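Local atomic coordinates of sensor protein (Shewanella sp. W3-18-1, PDB entry 3MYF), a protein that probably relays phosphoryl groups in two-component signalling, as the histidine phosphotransfer (Hpt) domain of a hybrid sensor histidine kinase. Residues 46-49 / 50-53; 58-61 / 62-65; 98-101 / 102-106. One frame throughout, in Å; residues are numbered along the deposited sequence.

Interaction 1 of 3, residues 46-49 / 50-53; sequences QNDQ and ATML
Asp48 and Thr51 meet where helix 49-63 begins, and they form a classic N-cap: Asp48 is the capping residue, and Thr51 stands three places further on. Two bonds run from the Asp48 carboxylate. OD1 of Asp48 accepts from Thr51 N over 3.2 Å, and the other oxygen, OD2, takes the hydroxyl OG1 of Thr51 at 2.7 Å. Both donors approach from above the carboxylate plane rather than within it. The Asp48 side chain leaves with CG anti to its own nitrogen (chi1 -179°), which carries the carboxylate forward over the first turn. With the carboxylate removed by an alanine here, Thr51 N and OG1 would probably lose their capping partner, leaving the start of the helix less firmly closed.

The backbone then takes over. Asp48 O receives Met52 N at 3.1 Å, with an N-H...O angle of 162°, and Gln49 O receives Leu53 N in the same i to i+4 manner. Met52, a selenomethionine, leads its side chain off to pack on Ile40, Ala43 and Leu44 of helix 19-46. The amide of Gln49 points elsewhere, its NE2 donating to Thr86 O, so the connection between helices 19-46 and 49-63 is also tied to the loop beyond helix 69-83. Beside the cap, the Thr51 CB lies only 3.2 Å from Asp48 OD2.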
# COMPACT_ATOMS: atom_id res chain seq x y z
N GLN A 46 18.00 -9.15 -14.18
CA GLN A 46 18.47 -8.07 -15.06
C GLN A 46 19.69 -7.36 -14.51
O GLN A 46 20.29 -6.54 -15.21
CB GLN A 46 17.37 -7.03 -15.29
CG GLN A 46 16.19 -7.50 -16.12
CD GLN A 46 15.61 -6.38 -16.96
OE1 GLN A 46 16.04 -6.16 -18.09
NE2 GLN A 46 14.64 -5.65 -16.40
N ASN A 47 20.05 -7.66 -13.27
CA ASN A 47 21.12 -6.94 -12.57
C ASN A 47 20.87 -5.43 -12.62
O ASN A 47 21.73 -4.64 -13.01
CB ASN A 47 22.50 -7.34 -13.12
CG ASN A 47 22.93 -8.72 -12.64
OD1 ASN A 47 23.05 -8.94 -11.44
ND2 ASN A 47 23.17 -9.64 -13.57
N ASP A 48 19.65 -5.06 -12.24
CA ASP A 48 19.12 -3.71 -12.37
C ASP A 48 19.21 -3.01 -11.02
O ASP A 48 18.29 -3.09 -10.20
CB ASP A 48 17.66 -3.79 -12.86
CG ASP A 48 17.01 -2.41 -13.06
OD1 ASP A 48 17.59 -1.40 -12.61
OD2 ASP A 48 15.90 -2.35 -13.65
N GLN A 49 20.34 -2.33 -10.80
CA GLN A 49 20.66 -1.72 -9.50
C GLN A 49 19.58 -0.71 -9.03
O GLN A 49 19.10 -0.81 -7.90
CB GLN A 49 22.06 -1.08 -9.53
CG GLN A 49 22.64 -0.69 -8.17
CD GLN A 49 23.38 -1.82 -7.47
OE1 GLN A 49 23.54 -2.90 -8.04
NE2 GLN A 49 23.84 -1.58 -6.25
N ALA A 50 19.21 0.24 -9.88
CA ALA A 50 18.27 1.31 -9.47
C ALA A 50 16.86 0.80 -9.10
O ALA A 50 16.27 1.24 -8.12
CB ALA A 50 18.14 2.37 -10.58
N THR A 51 16.32 -0.08 -9.94
CA THR A 51 14.99 -0.66 -9.69
C THR A 51 14.98 -1.47 -8.38
O THR A 51 14.01 -1.41 -7.59
CB THR A 51 14.57 -1.57 -10.83
OG1 THR A 51 14.46 -0.80 -12.03
CG2 THR A 51 13.23 -2.23 -10.52
N MSE A 52 16.04 -2.25 -8.17
CA MSE A 52 16.18 -3.03 -6.94
C MSE A 52 16.15 -2.12 -5.71
O MSE A 52 15.41 -2.38 -4.77
CB MSE A 52 17.44 -3.91 -6.95
CG MSE A 52 17.54 -4.83 -5.76
SE MSE A 52 16.11 -6.17 -5.68
CE MSE A 52 16.85 -7.48 -6.97
N LEU A 53 16.96 -1.07 -5.73
CA LEU A 53 17.00 -0.11 -4.63
C LEU A 53 15.64 0.53 -4.34
O LEU A 53 15.17 0.49 -3.20
CB LEU A 53 18.05 0.98 -4.87
CG LEU A 53 18.20 2.13 -3.83
CD1 LEU A 53 18.26 1.66 -2.36
CD2 LEU A 53 19.45 2.94 -4.14

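Interaction 2 of 3, residues 58-61 / 62-65; sequences KLHG and ASCY
His60 O is gripped twice by the residues that follow it. The hydroxyl OG of Ser63 donates to it at 2.9 Å, reaching back along the helix and approaching tilted from the carbonyl plane, while Cys64 N makes a weak bond to the same oxygen at 3.4 Å. That amide is shared, for it also gives a weak bond to Gly61 O. OG of Ser63 sits between its own nitrogen and carbonyl carbon (chi1 75°), the crowded position, from which it reaches His60 O.

The regular helix bonds before this are firmer: Ser63 N to Leu59 O at 2.8 Å, and Ala62 N to Lys58 O nearly straight at 174°. The His60 ring turns its CD2 edge to Ser63 OG, which lies 3.9 Å away near the ring plane. Cys64 SG sits obliquely to the same ring, 4.8 Å from its centroid. On the other side of the imidazole, ND1 is hydrogen-bonded to Glu79. Tyr65 brings its ring edge, at CD2, to within 3.6 Å of Gly61 O. Lys58 points outward to a salt bridge with Asp31 of the second subunit, and Ala62 packs on Met28 of that subunit.

This is the C-terminal part of the Hpt signature helix, H-x-x-K-G: Gly61 is its glycine, His60 stands in the lysine's place, and the probable phosphoryl acceptor is the histidine just before Lys58, not His60.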
# COMPACT_ATOMS: atom_id res chain seq x y z
N LYS A 58 10.94 0.94 -0.58
CA LYS A 58 9.52 1.11 -0.28
C LYS A 58 9.03 -0.03 0.59
O LYS A 58 8.26 0.19 1.51
CB LYS A 58 8.68 1.19 -1.55
CG LYS A 58 8.93 2.44 -2.37
CD LYS A 58 8.39 2.30 -3.77
CE LYS A 58 8.66 3.57 -4.52
NZ LYS A 58 7.92 3.64 -5.80
N LEU A 59 9.51 -1.24 0.30
CA LEU A 59 9.20 -2.42 1.11
C LEU A 59 9.73 -2.27 2.53
O LEU A 59 9.05 -2.64 3.50
CB LEU A 59 9.76 -3.69 0.48
CG LEU A 59 9.43 -5.02 1.16
CD1 LEU A 59 7.92 -5.18 1.40
CD2 LEU A 59 9.98 -6.18 0.35
N HIS A 60 10.95 -1.74 2.64
CA HIS A 60 11.58 -1.48 3.94
C HIS A 60 10.68 -0.57 4.79
O HIS A 60 10.42 -0.86 5.97
CB HIS A 60 12.96 -0.83 3.76
CG HIS A 60 13.80 -0.79 5.01
ND1 HIS A 60 15.00 -0.11 5.08
CD2 HIS A 60 13.61 -1.35 6.23
CE1 HIS A 60 15.52 -0.25 6.29
NE2 HIS A 60 14.70 -1.00 7.00
N GLY A 61 10.19 0.50 4.17
CA GLY A 61 9.31 1.46 4.83
C GLY A 61 8.10 0.75 5.40
O GLY A 61 7.82 0.86 6.60
N ALA A 62 7.40 -0.01 4.55
CA ALA A 62 6.26 -0.82 4.97
C ALA A 62 6.56 -1.79 6.10
O ALA A 62 5.79 -1.88 7.06
CB ALA A 62 5.66 -1.57 3.80
N SER A 63 7.67 -2.52 5.99
CA SER A 63 7.99 -3.59 6.94
C SER A 63 8.10 -3.08 8.37
O SER A 63 7.83 -3.83 9.31
CB SER A 63 9.25 -4.36 6.51
OG SER A 63 10.43 -3.63 6.75
N CYS A 64 8.45 -1.81 8.53
CA CYS A 64 8.63 -1.22 9.86
C CYS A 64 7.31 -1.09 10.61
O CYS A 64 7.31 -0.85 11.81
CB CYS A 64 9.33 0.15 9.77
SG CYS A 64 11.08 0.14 9.22
N TYR A 65 6.18 -1.26 9.91
CA TYR A 65 4.86 -1.07 10.49
C TYR A 65 3.91 -2.26 10.32
O TYR A 65 2.75 -2.19 10.73
CB TYR A 65 4.23 0.25 9.97
CG TYR A 65 5.03 1.47 10.38
CD1 TYR A 65 4.76 2.12 11.58
CD2 TYR A 65 6.09 1.93 9.60
CE1 TYR A 65 5.51 3.22 11.98
CE2 TYR A 65 6.84 3.03 9.98
CZ TYR A 65 6.54 3.67 11.18
OH TYR A 65 7.29 4.76 11.58

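Interaction 3 of 3, residues 98-101 / 102-106; sequences LLDE and LTKVE
Asp100 and Lys104 face each other one turn apart on helix 92-116, one of the long helices of the all-helical Hpt bundle, and most of the contact is built on i to i+4 relations, with Glu101 and Lys104 three apart. Asp100 OD1 forms a salt bridge with Lys104 NZ at 3.0 Å, the ammonium approaching nearly in line with the C-O bond. The lysine is extended beyond CG and the two side chains cross obliquely on an exposed flank. Glu101 OE1 is a further negative atom 4.3 Å from Lys104 NZ, beyond bonding distance but likely to add to the attraction. The Glu101 side chain crosses the lysine at about a right angle, bent at chi2 (62°), which brings OE1 to CD of Lys104 at 3.8 Å. The buried carboxylate is held from elsewhere: Glu101 OE2 is hydrogen-bonded to Thr5 OG1.

The backbone bonds repeat along the helix. Leu102 N reaches Leu98 O at 2.9 Å, Val105 N reaches Glu101 O at 2.9 Å in the carbonyl plane, Thr103 N reaches Leu99 O, and Lys104 N makes only a weak bond to Asp100 O.

On the inner side the side chains are mostly apolar. Leu98 CG and Leu102 CD1 touch at 4.2 Å, and the two leucines go on to meet Ile56 and Leu59 of helix 49-63. Val105 rests CG2 on the carbonyl oxygen of Glu101, 3.3 Å from that O, and extends to Leu33 of helix 19-46 and Thr71 of helix 69-83, so this helix joins three others.

One water sits on the outer flank: its contact with Leu99 O is doubtfully short, but it is hydrogen-bonded to Thr103 OG1 at 3.3 Å.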
# COMPACT_ATOMS: atom_id res chain seq x y z
N LEU A 98 15.13 -13.13 0.88
CA LEU A 98 14.01 -12.19 0.99
C LEU A 98 12.79 -12.65 0.20
O LEU A 98 11.65 -12.59 0.70
CB LEU A 98 14.39 -10.78 0.60
CG LEU A 98 13.22 -9.77 0.58
CD1 LEU A 98 12.68 -9.45 1.98
CD2 LEU A 98 13.69 -8.52 -0.12
N LEU A 99 13.02 -13.11 -1.04
CA LEU A 99 11.90 -13.59 -1.87
C LEU A 99 11.18 -14.75 -1.20
O LEU A 99 9.95 -14.78 -1.17
CB LEU A 99 12.39 -14.02 -3.25
CG LEU A 99 12.76 -12.86 -4.18
CD1 LEU A 99 13.51 -13.38 -5.41
CD2 LEU A 99 11.51 -12.08 -4.58
N ASP A 100 11.95 -15.70 -0.66
CA ASP A 100 11.36 -16.84 0.04
C ASP A 100 10.52 -16.36 1.24
O ASP A 100 9.42 -16.87 1.49
CB ASP A 100 12.47 -17.79 0.53
CG ASP A 100 11.92 -19.00 1.24
OD1 ASP A 100 12.00 -19.05 2.48
OD2 ASP A 100 11.40 -19.90 0.56
N GLU A 101 11.05 -15.38 1.96
CA GLU A 101 10.34 -14.78 3.09
C GLU A 101 9.03 -14.09 2.68
O GLU A 101 8.05 -14.19 3.40
CB GLU A 101 11.25 -13.81 3.86
CG GLU A 101 10.66 -13.23 5.17
CD GLU A 101 10.33 -14.27 6.24
OE1 GLU A 101 10.85 -15.41 6.20
OE2 GLU A 101 9.56 -13.94 7.15
N LEU A 102 9.01 -13.42 1.52
CA LEU A 102 7.78 -12.74 1.07
C LEU A 102 6.65 -13.69 0.72
O LEU A 102 5.47 -13.38 0.96
CB LEU A 102 8.07 -11.78 -0.08
CG LEU A 102 8.97 -10.64 0.37
CD1 LEU A 102 9.24 -9.69 -0.81
CD2 LEU A 102 8.37 -9.90 1.57
N THR A 103 7.00 -14.86 0.19
CA THR A 103 6.02 -15.93 0.01
C THR A 103 5.38 -16.33 1.35
O THR A 103 4.16 -16.49 1.42
CB THR A 103 6.64 -17.15 -0.71
OG1 THR A 103 7.00 -16.77 -2.04
CG2 THR A 103 5.63 -18.29 -0.80
N LYS A 104 6.19 -16.50 2.40
CA LYS A 104 5.66 -16.83 3.73
C LYS A 104 4.83 -15.68 4.33
O LYS A 104 3.87 -15.91 5.07
CB LYS A 104 6.78 -17.19 4.70
CG LYS A 104 7.58 -18.44 4.32
CD LYS A 104 8.89 -18.48 5.09
CE LYS A 104 9.69 -19.71 4.73
NZ LYS A 104 11.07 -19.62 5.27
N VAL A 105 5.25 -14.45 4.06
CA VAL A 105 4.53 -13.25 4.54
C VAL A 105 3.16 -13.13 3.87
O VAL A 105 2.16 -12.83 4.54
CB VAL A 105 5.37 -11.94 4.34
CG1 VAL A 105 4.51 -10.67 4.54
CG2 VAL A 105 6.56 -11.91 5.33
N GLU A 106 3.11 -13.39 2.56
CA GLU A 106 1.83 -13.37 1.81
C GLU A 106 0.85 -14.37 2.42
O GLU A 106 -0.34 -14.07 2.59
CB GLU A 106 2.05 -13.68 0.33
CG GLU A 106 2.66 -12.54 -0.48
CD GLU A 106 3.05 -12.93 -1.90
OE1 GLU A 106 3.18 -14.15 -2.17
OE2 GLU A 106 3.26 -12.02 -2.75
O HOH W 1 8.69 -14.23 -3.31

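Interactions 1 and 2 share helix 49-63: the first sits at its start, on the surface some 17 Å from the chain centre, and the second near its far end, partly buried. Interaction 3 lies on helix 92-116 and is partly buried too. The only touch among them is between 2 and 3, where Leu59 CD2 and Leu102 CD1 meet at 3.8 Å and link the two helices through the apolar core. Their chemistry follows place: a carboxylate closes the helix start in interaction 1, a serine hydroxyl and one shared amide act in interaction 2, and interaction 3 sets a surface salt bridge against inward leucines and valine.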